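Local coordinates for protein phosphoserine aminotransferase SerC (Cytophaga hutchinsonii ATCC 33406, PDB 3FFR) that probably catalyses the pyridoxal-phosphate-dependent transfer of an amino group between phosphoserine and 2-oxoglutarate in serine biosynthesis, at residues Glu108-Glu113 against Ala129-Ile134; Lys85-Val90 against Asn153-Lys158; Arg76-Cys81 against Lys96-Phe101. One frame throughout, in Å; residues are numbered along the deposited sequence. Where two conformers were deposited one is given.

Contact 1: Glu108-Glu113 against Ala129-Ile134; sequences EAYKEE and ADAEII
Tyr110 reaches across to Asp130 with its phenol, and Tyr110 OH donates a short hydrogen bond of 2.6 Å to Asp130 OD1. The bond uses the syn lone pair of OD1, the one on the side of the other oxygen, and Asp130 OD2 also lies 3.2 Å from Tyr110 OH. OD1 lies at the ring edge, near its plane, and the carboxylate is turned 39° from the ring. With CG lying between the backbone N and the carbonyl carbon (chi1 65°), the end of Asp130 comes close to Tyr110, although the side chain sets out across the direction of the strand. Farther back along the ring, Tyr110 CD2 meets the methyl carbon Ala131 CB obliquely at 4.1 Å. Lys85 completes the polar cluster: its NZ forms a salt bridge with Asp130 OD2 and a hydrogen bond with Tyr110 OH. The phenol therefore has two partners, and the nearby ammonium probably stabilises the carboxylate. Strand 108-113 is an edge strand of the large mixed sheet within this chain; strand 85-90 separates it from strand 133-137, while Ala109 and Lys111 pack on Tyr99 of helix 93-104.

Contact 2: Lys85-Val90 against Asn153-Lys158; sequences KSFHCV and NTFRDK
Two backbone carbonyls, those of Pro122 and Ile125, grip the ammonium NZ of Lys158, tying the turn that carries Phe155 to the loop between strands 108-113 and 133-137. A backbone hydrogen bond of 3.0 Å from Lys158 N to Phe155 O further closes this turn, which follows helix 149-152 and covers strand 85-90, an inner strand of the seven-stranded sheet of the large domain. Phe155 CZ lies 4.0 Å from Cys89 SG, and the neighbouring Phe155 CE2 comes to 4.3 Å from Phe87 CE1. Cys89 SG sits 5.0 Å from the centroid of the Phe155 ring and 56° off its normal, an oblique sulfur-aromatic contact. Having CG beside its own backbone N and anti to the carbonyl carbon (chi1 -77°), Phe155 extends out to the sheet, where it also packs on Leu136 of strand 133-137. The alternate residues Ser86 and His88 take no part in the contact; Ser86 OG and His88 NE2 are hydrogen-bonded at 2.8 Å in the imidazole plane. All three touching residues are buried and no hydrogen bond joins the two segments, so their cohesion rests on dispersion and on the polarisable sulfur, with polar ties confined to each segment and its surroundings.

Contact 3: Arg76-Cys81 against Lys96-Phe101; sequences RIIQNC and KRFYEF
Helices 70-81 and 93-104 pack side by side on one face of the seven-stranded sheet, in the large domain of an aminotransferase of the pyridoxal-phosphate family; helix 93-104 is the connection in the beta-alpha-beta crossover between parallel strands 85-90 and 108-113. The axes of segments 76-81 and 96-101 approach to 10.7 Å and cross at -34°. Two isoleucine tips bridge them. Ile77 CD1 reaches Phe98 CZ at 4.0 Å, the two side chains crossing at about a right angle. In the given one of its two conformers, Ile78 CD1 lies 4.0 Å from Phe98 CE1 and 3.7 Å from Phe101 CB. Phe98 CG is anti to the backbone N (chi1 -174°), which carries the end of the ring up to helix 70-81, where it also stacks on Trp74. Phe101 instead offers its CB, while its ring leads off elsewhere. Beyond the core, Arg76 NH1 gives Gln79 OE1 a hydrogen bond of 2.8 Å in the carbonyl plane, and Arg76 NH2 forms a salt bridge with Glu75 of the second subunit. The contacts between the two segments are thus all apolar, whereas these Arg76 pairings and, in the given conformer of Arg97, the Lys96-Arg97-Glu100 salt-bridge network lie beside the seam.

From the N terminus, segment 76-81 comes first, followed by strand 85-90 and then segment 96-101, where contact 3 closes a short loop that joins helices 70-81 and 93-104. The chain continues into strand 108-113, and contact 1 closes at 129-134 after a loop of 15 residues. Contact 2, opened at 85-90, closes only at 153-158. Contact 1 is therefore nested within the loop of contact 2, contacts 2 and 3 cross, and contacts 3 and 1 follow in series. Contact 2 ties the loop after helix 149-152 to strand 85-90, which lies between strands 108-113 and 133-137 of contact 1, while Tyr99, Ile77 and His88 pack contact 3 against both.

Contact 1: Glu108-Glu113 against Ala129-Ile134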
ATOM      1  N   GLU A 108       4.796  14.182  22.565  1.00 30.26           N
ATOM      2  CA  GLU A 108       4.020  15.315  23.075  1.00 31.85           C
ATOM      3  C   GLU A 108       3.872  16.337  21.954  1.00 33.67           C
ATOM      4  O   GLU A 108       4.848  16.862  21.431  1.00 39.16           O
ATOM      5  CB  GLU A 108       4.714  15.967  24.254  1.00 34.91           C
ATOM      6  CG  GLU A 108       4.858  15.083  25.454  1.00 38.45           C
ATOM      7  CD  GLU A 108       5.606  15.767  26.607  1.00 48.64           C
ATOM      8  OE1 GLU A 108       5.715  17.007  26.614  1.00 47.99           O
ATOM      9  OE2 GLU A 108       6.089  15.041  27.499  1.00 62.00           O
ATOM     10  N   ALA A 109       2.638  16.661  21.626  1.00 30.78           N
ATOM     11  CA  ALA A 109       2.369  17.602  20.534  1.00 29.35           C
ATOM     12  C   ALA A 109       1.722  18.908  20.976  1.00 29.14           C
ATOM     13  O   ALA A 109       0.765  18.921  21.745  1.00 29.80           O
ATOM     14  CB  ALA A 109       1.451  16.914  19.478  1.00 27.98           C
ATOM     15  N   TYR A 110       2.275  20.006  20.479  1.00 26.12           N
ATOM     16  CA  TYR A 110       1.643  21.314  20.611  1.00 25.63           C
ATOM     17  C   TYR A 110       0.584  21.415  19.547  1.00 28.78           C
ATOM     18  O   TYR A 110       0.753  20.924  18.432  1.00 27.76           O
ATOM     19  CB  TYR A 110       2.635  22.449  20.403  1.00 26.46           C
ATOM     20  CG  TYR A 110       3.770  22.529  21.412  1.00 26.63           C
ATOM     21  CD1 TYR A 110       3.530  22.994  22.705  1.00 28.75           C
ATOM     22  CD2 TYR A 110       5.079  22.241  21.060  1.00 29.96           C
ATOM     23  CE1 TYR A 110       4.547  23.098  23.632  1.00 28.32           C
ATOM     24  CE2 TYR A 110       6.103  22.349  21.979  1.00 28.13           C
ATOM     25  CZ  TYR A 110       5.835  22.787  23.254  1.00 28.88           C
ATOM     26  OH  TYR A 110       6.868  22.900  24.164  1.00 28.90           O
ATOM     27  N   LYS A 111      -0.505  22.084  19.893  1.00 28.12           N
ATOM     28  CA  LYS A 111      -1.592  22.299  18.975  1.00 29.94           C
ATOM     29  C   LYS A 111      -1.997  23.762  18.896  1.00 31.15           C
ATOM     30  O   LYS A 111      -2.277  24.391  19.926  1.00 30.38           O
ATOM     31  CB  LYS A 111      -2.812  21.467  19.411  1.00 33.05           C
ATOM     32  CG  LYS A 111      -4.009  21.696  18.563  1.00 34.58           C
ATOM     33  CD  LYS A 111      -5.145  20.712  18.813  1.00 39.74           C
ATOM     34  CE  LYS A 111      -5.549  20.634  20.277  1.00 38.68           C
ATOM     35  NZ  LYS A 111      -6.910  20.025  20.408  1.00 41.70           N
ATOM     36  N   GLU A 112      -1.945  24.292  17.681  1.00 27.80           N
ATOM     37  CA  GLU A 112      -2.472  25.611  17.349  1.00 28.17           C
ATOM     38  C   GLU A 112      -3.788  25.314  16.647  1.00 29.32           C
ATOM     39  O   GLU A 112      -3.813  24.752  15.540  1.00 26.49           O
ATOM     40  CB  GLU A 112      -1.542  26.385  16.428  1.00 29.24           C
ATOM     41  CG  GLU A 112      -2.012  27.785  16.117  1.00 30.19           C
ATOM     42  CD  GLU A 112      -1.877  28.742  17.279  1.00 39.13           C
ATOM     43  OE1 GLU A 112      -1.039  28.505  18.170  1.00 37.27           O
ATOM     44  OE2 GLU A 112      -2.583  29.762  17.267  1.00 39.34           O
ATOM     45  N   GLU A 113      -4.899  25.692  17.272  1.00 28.89           N
ATOM     46  CA  GLU A 113      -6.227  25.284  16.721  1.00 28.30           C
ATOM     47  C   GLU A 113      -7.103  26.393  16.237  1.00 32.21           C
ATOM     48  O   GLU A 113      -7.104  27.486  16.797  1.00 32.28           O
ATOM     49  CB  GLU A 113      -6.981  24.472  17.806  1.00 30.54           C
ATOM     50  CG  GLU A 113      -8.238  23.787  17.285  1.00 33.31           C
ATOM     51  CD  GLU A 113      -8.756  22.669  18.190  1.00 40.94           C
ATOM     52  OE1 GLU A 113      -8.221  22.471  19.292  1.00 42.67           O
ATOM     53  OE2 GLU A 113      -9.708  21.979  17.780  1.00 44.89           O
ATOM     54  N   ALA A 129      10.151  26.867  20.892  1.00 27.46           N
ATOM     55  CA  ALA A 129      11.492  26.543  20.443  1.00 27.02           C
ATOM     56  C   ALA A 129      11.799  25.063  20.461  1.00 29.28           C
ATOM     57  O   ALA A 129      12.578  24.566  19.632  1.00 31.78           O
ATOM     58  CB  ALA A 129      12.545  27.335  21.288  1.00 26.05           C
ATOM     59  N   ASP A 130      11.193  24.354  21.401  1.00 26.87           N
ATOM     60  CA  ASP A 130      11.477  22.904  21.561  1.00 27.80           C
ATOM     61  C   ASP A 130      10.622  22.006  20.659  1.00 27.52           C
ATOM     62  O   ASP A 130      10.716  20.792  20.712  1.00 27.77           O
ATOM     63  CB  ASP A 130      11.424  22.443  23.023  1.00 30.47           C
ATOM     64  CG  ASP A 130      10.062  22.562  23.643  1.00 32.80           C
ATOM     65  OD1 ASP A 130       9.145  23.094  22.980  1.00 29.66           O
ATOM     66  OD2 ASP A 130       9.931  22.134  24.819  1.00 34.17           O
ATOM     67  N   ALA A 131       9.785  22.625  19.832  1.00 26.28           N
ATOM     68  CA  ALA A 131       9.041  21.865  18.792  1.00 27.15           C
ATOM     69  C   ALA A 131      10.073  21.448  17.738  1.00 27.79           C
ATOM     70  O   ALA A 131      10.807  22.290  17.210  1.00 27.23           O
ATOM     71  CB  ALA A 131       7.941  22.712  18.138  1.00 26.33           C
ATOM     72  N   GLU A 132      10.113  20.162  17.420  1.00 27.92           N
ATOM     73  CA  GLU A 132      11.102  19.615  16.473  1.00 26.00           C
ATOM     74  C   GLU A 132      10.635  19.684  15.048  1.00 24.46           C
ATOM     75  O   GLU A 132      11.442  19.714  14.111  1.00 25.61           O
ATOM     76  CB  GLU A 132      11.442  18.160  16.826  1.00 26.44           C
ATOM     77  CG  GLU A 132      12.031  18.020  18.193  1.00 26.61           C
ATOM     78  CD  GLU A 132      12.117  16.568  18.655  1.00 29.05           C
ATOM     79  OE1 GLU A 132      12.646  15.759  17.866  1.00 28.08           O
ATOM     80  OE2 GLU A 132      11.704  16.273  19.817  1.00 28.42           O
ATOM     81  N   ILE A 133       9.317  19.620  14.903  1.00 26.70           N
ATOM     82  CA  ILE A 133       8.681  19.675  13.582  1.00 25.48           C
ATOM     83  C   ILE A 133       7.435  20.537  13.675  1.00 28.03           C
ATOM     84  O   ILE A 133       6.863  20.707  14.760  1.00 27.54           O
ATOM     85  CB  ILE A 133       8.365  18.271  13.002  1.00 26.52           C
ATOM     86  CG1 ILE A 133       7.134  17.653  13.679  1.00 24.61           C
ATOM     87  CG2 ILE A 133       9.613  17.311  13.096  1.00 23.36           C
ATOM     88  CD1 ILE A 133       6.585  16.361  12.951  1.00 29.16           C
ATOM     89  N   ILE A 134       7.089  21.126  12.529  1.00 26.96           N
ATOM     90  CA  ILE A 134       5.883  21.944  12.341  1.00 26.19           C
ATOM     91  C   ILE A 134       5.083  21.230  11.254  1.00 26.26           C
ATOM     92  O   ILE A 134       5.552  21.056  10.140  1.00 27.00           O
ATOM     93  CB  ILE A 134       6.215  23.397  11.895  1.00 26.78           C
ATOM     94  CG1 ILE A 134       6.902  24.162  13.031  1.00 27.52           C
ATOM     95  CG2 ILE A 134       4.957  24.161  11.444  1.00 24.39           C
ATOM     96  CD1 ILE A 134       7.674  25.396  12.561  1.00 25.23           C
TER

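Contact 2: Lys85-Val90 against Asn153-Lys158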
ATOM      1  N   LYS A  85       8.829  16.147  20.801  1.00 27.37           N
ATOM      2  CA  LYS A  85       7.745  17.102  20.538  1.00 26.52           C
ATOM      3  C   LYS A  85       7.565  17.582  19.124  1.00 27.45           C
ATOM      4  O   LYS A  85       8.512  17.873  18.407  1.00 26.22           O
ATOM      5  CB  LYS A  85       7.968  18.366  21.391  1.00 27.29           C
ATOM      6  CG  LYS A  85       8.154  18.156  22.910  1.00 29.74           C
ATOM      7  CD  LYS A  85       8.039  19.460  23.680  1.00 34.41           C
ATOM      8  CE  LYS A  85       8.217  19.226  25.162  1.00 34.53           C
ATOM      9  NZ  LYS A  85       7.980  20.473  25.954  1.00 33.31           N
ATOM     10  N   SER A  86       6.298  17.643  18.746  1.00 26.36           N
ATOM     11  CA  SER A  86       5.909  18.209  17.476  1.00 25.71           C
ATOM     12  C   SER A  86       4.939  19.367  17.703  1.00 26.73           C
ATOM     13  O   SER A  86       4.433  19.581  18.795  1.00 27.62           O
ATOM     14  CB  SER A  86       5.236  17.151  16.620  1.00 27.37           C
ATOM     15  OG  SER A  86       4.083  16.660  17.276  1.00 28.98           O
ATOM     16  N   PHE A  87       4.691  20.100  16.631  1.00 26.64           N
ATOM     17  CA  PHE A  87       3.736  21.244  16.635  1.00 25.71           C
ATOM     18  C   PHE A  87       2.827  21.069  15.436  1.00 25.92           C
ATOM     19  O   PHE A  87       3.309  20.825  14.315  1.00 26.32           O
ATOM     20  CB  PHE A  87       4.514  22.564  16.553  1.00 26.22           C
ATOM     21  CG  PHE A  87       3.657  23.791  16.373  1.00 25.19           C
ATOM     22  CD1 PHE A  87       3.227  24.180  15.119  1.00 27.20           C
ATOM     23  CD2 PHE A  87       3.315  24.560  17.456  1.00 28.94           C
ATOM     24  CE1 PHE A  87       2.442  25.285  14.968  1.00 29.35           C
ATOM     25  CE2 PHE A  87       2.531  25.701  17.301  1.00 32.73           C
ATOM     26  CZ  PHE A  87       2.088  26.048  16.072  1.00 26.35           C
ATOM     27  N   HIS A  88       1.516  21.192  15.667  1.00 25.49           N
ATOM     28  CA  HIS A  88       0.531  21.016  14.615  1.00 26.64           C
ATOM     29  C   HIS A  88      -0.498  22.135  14.552  1.00 26.55           C
ATOM     30  O   HIS A  88      -1.028  22.524  15.562  1.00 27.70           O
ATOM     31  CB  HIS A  88      -0.276  19.713  14.872  1.00 26.65           C
ATOM     32  CG  HIS A  88       0.559  18.468  14.940  1.00 26.64           C
ATOM     33  ND1 HIS A  88       0.509  17.482  13.970  1.00 25.28           N
ATOM     34  CD2 HIS A  88       1.460  18.056  15.860  1.00 26.81           C
ATOM     35  CE1 HIS A  88       1.382  16.530  14.286  1.00 27.54           C
ATOM     36  NE2 HIS A  88       1.964  16.849  15.431  1.00 26.49           N
ATOM     37  N   CYS A  89      -0.771  22.599  13.337  1.00 24.93           N
ATOM     38  CA  CYS A  89      -1.928  23.480  13.081  1.00 24.25           C
ATOM     39  C   CYS A  89      -3.123  22.575  12.815  1.00 26.95           C
ATOM     40  O   CYS A  89      -3.112  21.791  11.860  1.00 28.65           O
ATOM     41  CB  CYS A  89      -1.698  24.408  11.876  1.00 27.20           C
ATOM     42  SG  CYS A  89      -0.640  25.820  12.287  1.00 29.48           S
ATOM     43  N   VAL A  90      -4.138  22.687  13.660  1.00 25.94           N
ATOM     44  CA  VAL A  90      -5.326  21.820  13.590  1.00 25.15           C
ATOM     45  C   VAL A  90      -6.596  22.620  13.365  1.00 26.40           C
ATOM     46  O   VAL A  90      -6.908  23.517  14.160  1.00 27.85           O
ATOM     47  CB  VAL A  90      -5.456  20.983  14.896  1.00 27.19           C
ATOM     48  CG1 VAL A  90      -6.790  20.187  14.928  1.00 27.58           C
ATOM     49  CG2 VAL A  90      -4.224  20.052  15.056  1.00 25.73           C
ATOM     50  N   ASN A 153       4.749  30.148   4.258  1.00 28.99           N
ATOM     51  CA  ASN A 153       6.098  30.702   4.213  1.00 28.28           C
ATOM     52  C   ASN A 153       6.490  31.488   5.448  1.00 29.32           C
ATOM     53  O   ASN A 153       7.666  31.810   5.628  1.00 29.85           O
ATOM     54  CB  ASN A 153       6.300  31.596   2.972  1.00 28.05           C
ATOM     55  CG  ASN A 153       6.432  30.799   1.689  1.00 28.17           C
ATOM     56  OD1 ASN A 153       6.607  29.578   1.719  1.00 30.58           O
ATOM     57  ND2 ASN A 153       6.365  31.494   0.551  1.00 31.99           N
ATOM     58  N   THR A 154       5.510  31.800   6.282  1.00 27.93           N
ATOM     59  CA  THR A 154       5.773  32.594   7.482  1.00 29.02           C
ATOM     60  C   THR A 154       6.305  31.761   8.624  1.00 29.91           C
ATOM     61  O   THR A 154       6.806  32.290   9.612  1.00 30.41           O
ATOM     62  CB  THR A 154       4.530  33.323   8.020  1.00 28.21           C
ATOM     63  OG1 THR A 154       3.555  32.380   8.479  1.00 30.90           O
ATOM     64  CG2 THR A 154       3.943  34.255   6.971  1.00 29.37           C
ATOM     65  N   PHE A 155       6.226  30.455   8.486  1.00 26.28           N
ATOM     66  CA  PHE A 155       6.639  29.557   9.600  1.00 27.27           C
ATOM     67  C   PHE A 155       8.128  29.339   9.777  1.00 27.50           C
ATOM     68  O   PHE A 155       8.601  29.143  10.895  1.00 26.76           O
ATOM     69  CB  PHE A 155       5.894  28.225   9.536  1.00 28.08           C
ATOM     70  CG  PHE A 155       4.469  28.323  10.044  1.00 29.45           C
ATOM     71  CD1 PHE A 155       3.455  28.762   9.214  1.00 29.81           C
ATOM     72  CD2 PHE A 155       4.169  28.046  11.366  1.00 26.90           C
ATOM     73  CE1 PHE A 155       2.164  28.884   9.678  1.00 30.96           C
ATOM     74  CE2 PHE A 155       2.872  28.182  11.837  1.00 27.79           C
ATOM     75  CZ  PHE A 155       1.870  28.606  10.994  1.00 29.55           C
ATOM     76  N   ARG A 156       8.874  29.442   8.692  1.00 27.77           N
ATOM     77  CA  ARG A 156      10.306  29.167   8.759  0.50 28.26           C
ATOM     78  C   ARG A 156      11.016  29.981   9.804  1.00 27.29           C
ATOM     79  O   ARG A 156      11.848  29.475  10.544  1.00 29.02           O
ATOM     80  CB  ARG A 156      11.051  29.389   7.447  0.50 29.21           C
ATOM     81  CG  ARG A 156      12.542  29.427   7.769  0.50 34.41           C
ATOM     82  CD  ARG A 156      12.793  28.348   8.837  0.50 36.77           C
ATOM     83  NE  ARG A 156      12.623  27.064   8.203  0.50 30.66           N
ATOM     84  CZ  ARG A 156      12.254  25.910   8.764  0.50 25.00           C
ATOM     85  NH1 ARG A 156      11.936  25.776  10.046  0.50 16.06           N
ATOM     86  NH2 ARG A 156      12.168  24.875   7.973  0.50 31.93           N
ATOM     87  N   ASP A 157      10.683  31.258   9.883  1.00 26.68           N
ATOM     88  CA  ASP A 157      11.387  32.125  10.831  1.00 28.13           C
ATOM     89  C   ASP A 157      10.907  32.026  12.262  1.00 27.52           C
ATOM     90  O   ASP A 157      11.567  32.509  13.169  1.00 27.44           O
ATOM     91  CB  ASP A 157      11.368  33.573  10.356  1.00 30.05           C
ATOM     92  CG  ASP A 157      12.356  33.827   9.234  1.00 38.95           C
ATOM     93  OD1 ASP A 157      13.183  32.923   8.893  1.00 41.55           O
ATOM     94  OD2 ASP A 157      12.323  34.952   8.701  1.00 44.39           O
ATOM     95  N   LYS A 158       9.762  31.392  12.453  1.00 26.22           N
ATOM     96  CA  LYS A 158       9.197  31.214  13.803  1.00 26.16           C
ATOM     97  C   LYS A 158       9.954  30.168  14.627  1.00 26.88           C
ATOM     98  O   LYS A 158       9.946  30.185  15.854  1.00 27.63           O
ATOM     99  CB  LYS A 158       7.719  30.841  13.726  1.00 25.96           C
ATOM    100  CG  LYS A 158       6.858  31.886  13.069  1.00 31.91           C
ATOM    101  CD  LYS A 158       5.394  31.439  13.115  1.00 33.60           C
ATOM    102  CE  LYS A 158       4.475  32.352  12.313  1.00 34.54           C
ATOM    103  NZ  LYS A 158       4.438  33.739  12.836  1.00 32.78           N
TER

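Contact 3: Arg76-Cys81 against Lys96-Phe101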
ATOM      1  N   ARG A  76       5.081   7.757   9.621  1.00 26.86           N
ATOM      2  CA  ARG A  76       6.519   7.705   9.334  1.00 25.33           C
ATOM      3  C   ARG A  76       7.207   9.023   9.642  1.00 25.32           C
ATOM      4  O   ARG A  76       8.392   9.048  10.038  1.00 25.82           O
ATOM      5  CB  ARG A  76       6.825   7.272   7.895  1.00 26.69           C
ATOM      6  CG  ARG A  76       6.229   5.948   7.461  1.00 28.75           C
ATOM      7  CD  ARG A  76       6.390   4.857   8.481  1.00 29.03           C
ATOM      8  NE  ARG A  76       5.841   3.575   7.974  1.00 27.64           N
ATOM      9  CZ  ARG A  76       5.795   2.463   8.693  1.00 28.71           C
ATOM     10  NH1 ARG A  76       6.211   2.485   9.958  1.00 27.11           N
ATOM     11  NH2 ARG A  76       5.358   1.334   8.138  1.00 30.09           N
ATOM     12  N   ILE A  77       6.503  10.135   9.445  1.00 25.10           N
ATOM     13  CA  ILE A  77       7.065  11.449   9.805  1.00 27.28           C
ATOM     14  C   ILE A  77       7.421  11.501  11.283  1.00 25.14           C
ATOM     15  O   ILE A  77       8.530  11.884  11.675  1.00 26.26           O
ATOM     16  CB  ILE A  77       6.110  12.641   9.452  1.00 27.08           C
ATOM     17  CG1 ILE A  77       6.123  12.853   7.930  1.00 24.54           C
ATOM     18  CG2 ILE A  77       6.500  13.939  10.227  1.00 25.95           C
ATOM     19  CD1 ILE A  77       4.969  13.737   7.389  1.00 23.13           C
ATOM     20  N   ILE A  78       6.484  11.061  12.114  1.00 26.60           N
ATOM     21  CA  ILE A  78       6.697  11.129  13.568  0.50 26.94           C
ATOM     22  C   ILE A  78       7.763  10.119  13.998  1.00 28.09           C
ATOM     23  O   ILE A  78       8.676  10.434  14.796  1.00 26.20           O
ATOM     24  CB  ILE A  78       5.369  10.982  14.338  0.50 26.34           C
ATOM     25  CG1 ILE A  78       4.396  12.096  13.937  0.50 27.79           C
ATOM     26  CG2 ILE A  78       5.610  11.051  15.855  0.50 23.71           C
ATOM     27  CD1 ILE A  78       2.937  11.794  14.315  0.50 22.83           C
ATOM     28  N   GLN A  79       7.695   8.920  13.447  1.00 25.60           N
ATOM     29  CA  GLN A  79       8.706   7.902  13.808  1.00 24.52           C
ATOM     30  C   GLN A  79      10.117   8.236  13.436  1.00 25.21           C
ATOM     31  O   GLN A  79      11.068   7.947  14.183  1.00 26.12           O
ATOM     32  CB  GLN A  79       8.360   6.535  13.188  1.00 26.37           C
ATOM     33  CG  GLN A  79       7.070   5.927  13.750  1.00 26.45           C
ATOM     34  CD  GLN A  79       6.580   4.713  12.952  1.00 28.85           C
ATOM     35  OE1 GLN A  79       6.902   4.560  11.772  1.00 28.89           O
ATOM     36  NE2 GLN A  79       5.804   3.844  13.600  1.00 33.44           N
ATOM     37  N   ASN A  80      10.267   8.825  12.262  1.00 25.13           N
ATOM     38  CA  ASN A  80      11.594   9.170  11.734  1.00 27.47           C
ATOM     39  C   ASN A  80      12.166  10.496  12.171  1.00 27.55           C
ATOM     40  O   ASN A  80      13.376  10.673  12.172  1.00 27.92           O
ATOM     41  CB  ASN A  80      11.571   9.175  10.214  1.00 26.55           C
ATOM     42  CG  ASN A  80      11.633   7.769   9.612  1.00 27.74           C
ATOM     43  OD1 ASN A  80      12.740   7.207   9.391  1.00 27.04           O
ATOM     44  ND2 ASN A  80      10.444   7.218   9.268  1.00 26.58           N
ATOM     45  N   CYS A  81      11.300  11.406  12.605  1.00 27.93           N
ATOM     46  CA  CYS A  81      11.732  12.775  12.796  1.00 27.78           C
ATOM     47  C   CYS A  81      11.417  13.479  14.105  1.00 26.63           C
ATOM     48  O   CYS A  81      11.805  14.616  14.291  1.00 27.77           O
ATOM     49  CB  CYS A  81      11.199  13.648  11.667  1.00 29.65           C
ATOM     50  SG  CYS A  81      11.594  13.063   9.979  1.00 28.96           S
ATOM     51  N   LYS A  96      -6.414  17.157  12.546  1.00 27.52           N
ATOM     52  CA  LYS A  96      -6.617  16.640  13.915  1.00 27.69           C
ATOM     53  C   LYS A  96      -6.069  15.213  14.094  1.00 27.19           C
ATOM     54  O   LYS A  96      -5.410  14.880  15.087  1.00 26.03           O
ATOM     55  CB  LYS A  96      -8.087  16.662  14.293  1.00 27.63           C
ATOM     56  CG  LYS A  96      -8.436  16.057  15.660  1.00 30.99           C
ATOM     57  CD  LYS A  96      -9.971  16.206  15.875  1.00 35.23           C
ATOM     58  CE  LYS A  96     -10.518  15.552  17.131  1.00 48.94           C
ATOM     59  NZ  LYS A  96     -10.698  14.065  16.944  1.00 59.11           N
ATOM     60  N   ARG A  97      -6.330  14.372  13.105  1.00 26.75           N
ATOM     61  CA  ARG A  97      -5.908  12.952  13.177  0.60 28.19           C
ATOM     62  C   ARG A  97      -4.379  12.866  13.207  1.00 26.22           C
ATOM     63  O   ARG A  97      -3.806  12.090  14.005  1.00 28.43           O
ATOM     64  CB  ARG A  97      -6.497  12.109  12.043  0.60 27.54           C
ATOM     65  CG  ARG A  97      -6.320  10.589  12.282  0.60 29.44           C
ATOM     66  CD  ARG A  97      -7.289   9.986  13.334  0.60 31.14           C
ATOM     67  NE  ARG A  97      -6.880   8.622  13.681  0.60 32.24           N
ATOM     68  CZ  ARG A  97      -6.210   8.319  14.795  0.60 32.50           C
ATOM     69  NH1 ARG A  97      -6.010   9.245  15.711  0.60 23.54           N
ATOM     70  NH2 ARG A  97      -5.807   7.064  15.025  0.60 31.83           N
ATOM     71  N   PHE A  98      -3.729  13.689  12.379  1.00 26.41           N
ATOM     72  CA  PHE A  98      -2.236  13.741  12.319  1.00 26.07           C
ATOM     73  C   PHE A  98      -1.701  14.156  13.672  1.00 26.89           C
ATOM     74  O   PHE A  98      -0.805  13.539  14.228  1.00 26.71           O
ATOM     75  CB  PHE A  98      -1.818  14.667  11.158  1.00 25.61           C
ATOM     76  CG  PHE A  98      -0.355  14.726  10.878  1.00 28.59           C
ATOM     77  CD1 PHE A  98       0.528  13.781  11.375  1.00 32.33           C
ATOM     78  CD2 PHE A  98       0.100  15.668   9.964  1.00 30.32           C
ATOM     79  CE1 PHE A  98       1.879  13.851  11.048  1.00 31.39           C
ATOM     80  CE2 PHE A  98       1.457  15.723   9.633  1.00 30.54           C
ATOM     81  CZ  PHE A  98       2.317  14.825  10.166  1.00 30.20           C
ATOM     82  N   TYR A  99      -2.308  15.183  14.247  1.00 24.51           N
ATOM     83  CA  TYR A  99      -1.931  15.633  15.581  1.00 24.82           C
ATOM     84  C   TYR A  99      -2.069  14.494  16.587  1.00 25.74           C
ATOM     85  O   TYR A  99      -1.194  14.284  17.432  1.00 26.16           O
ATOM     86  CB  TYR A  99      -2.816  16.841  15.977  1.00 26.81           C
ATOM     87  CG  TYR A  99      -2.950  17.100  17.465  1.00 24.00           C
ATOM     88  CD1 TYR A  99      -1.922  17.682  18.177  1.00 24.75           C
ATOM     89  CD2 TYR A  99      -4.116  16.780  18.133  1.00 27.39           C
ATOM     90  CE1 TYR A  99      -2.044  17.925  19.521  1.00 28.08           C
ATOM     91  CE2 TYR A  99      -4.245  16.997  19.474  1.00 28.26           C
ATOM     92  CZ  TYR A  99      -3.217  17.587  20.166  1.00 29.72           C
ATOM     93  OH  TYR A  99      -3.364  17.817  21.523  1.00 29.47           O
ATOM     94  N   GLU A 100      -3.171  13.756  16.483  1.00 26.63           N
ATOM     95  CA  GLU A 100      -3.429  12.634  17.411  1.00 25.95           C
ATOM     96  C   GLU A 100      -2.410  11.499  17.305  1.00 28.09           C
ATOM     97  O   GLU A 100      -2.058  10.844  18.287  1.00 25.44           O
ATOM     98  CB  GLU A 100      -4.842  12.069  17.194  1.00 26.66           C
ATOM     99  CG  GLU A 100      -5.920  13.011  17.697  1.00 27.78           C
ATOM    100  CD  GLU A 100      -7.324  12.609  17.293  1.00 34.17           C
ATOM    101  OE1 GLU A 100      -7.479  11.723  16.436  1.00 30.09           O
ATOM    102  OE2 GLU A 100      -8.278  13.241  17.813  1.00 30.97           O
ATOM    103  N   PHE A 101      -1.913  11.291  16.098  1.00 26.69           N
ATOM    104  CA  PHE A 101      -0.872  10.253  15.891  1.00 26.23           C
ATOM    105  C   PHE A 101       0.340  10.520  16.771  1.00 26.42           C
ATOM    106  O   PHE A 101       1.000   9.593  17.246  1.00 27.69           O
ATOM    107  CB  PHE A 101      -0.390  10.219  14.424  1.00 26.72           C
ATOM    108  CG  PHE A 101      -1.240   9.409  13.505  1.00 25.93           C
ATOM    109  CD1 PHE A 101      -2.600   9.203  13.740  1.00 28.28           C
ATOM    110  CD2 PHE A 101      -0.672   8.864  12.349  1.00 27.70           C
ATOM    111  CE1 PHE A 101      -3.380   8.453  12.866  1.00 26.94           C
ATOM    112  CE2 PHE A 101      -1.442   8.138  11.467  1.00 27.78           C
ATOM    113  CZ  PHE A 101      -2.793   7.947  11.713  1.00 26.55           C
TER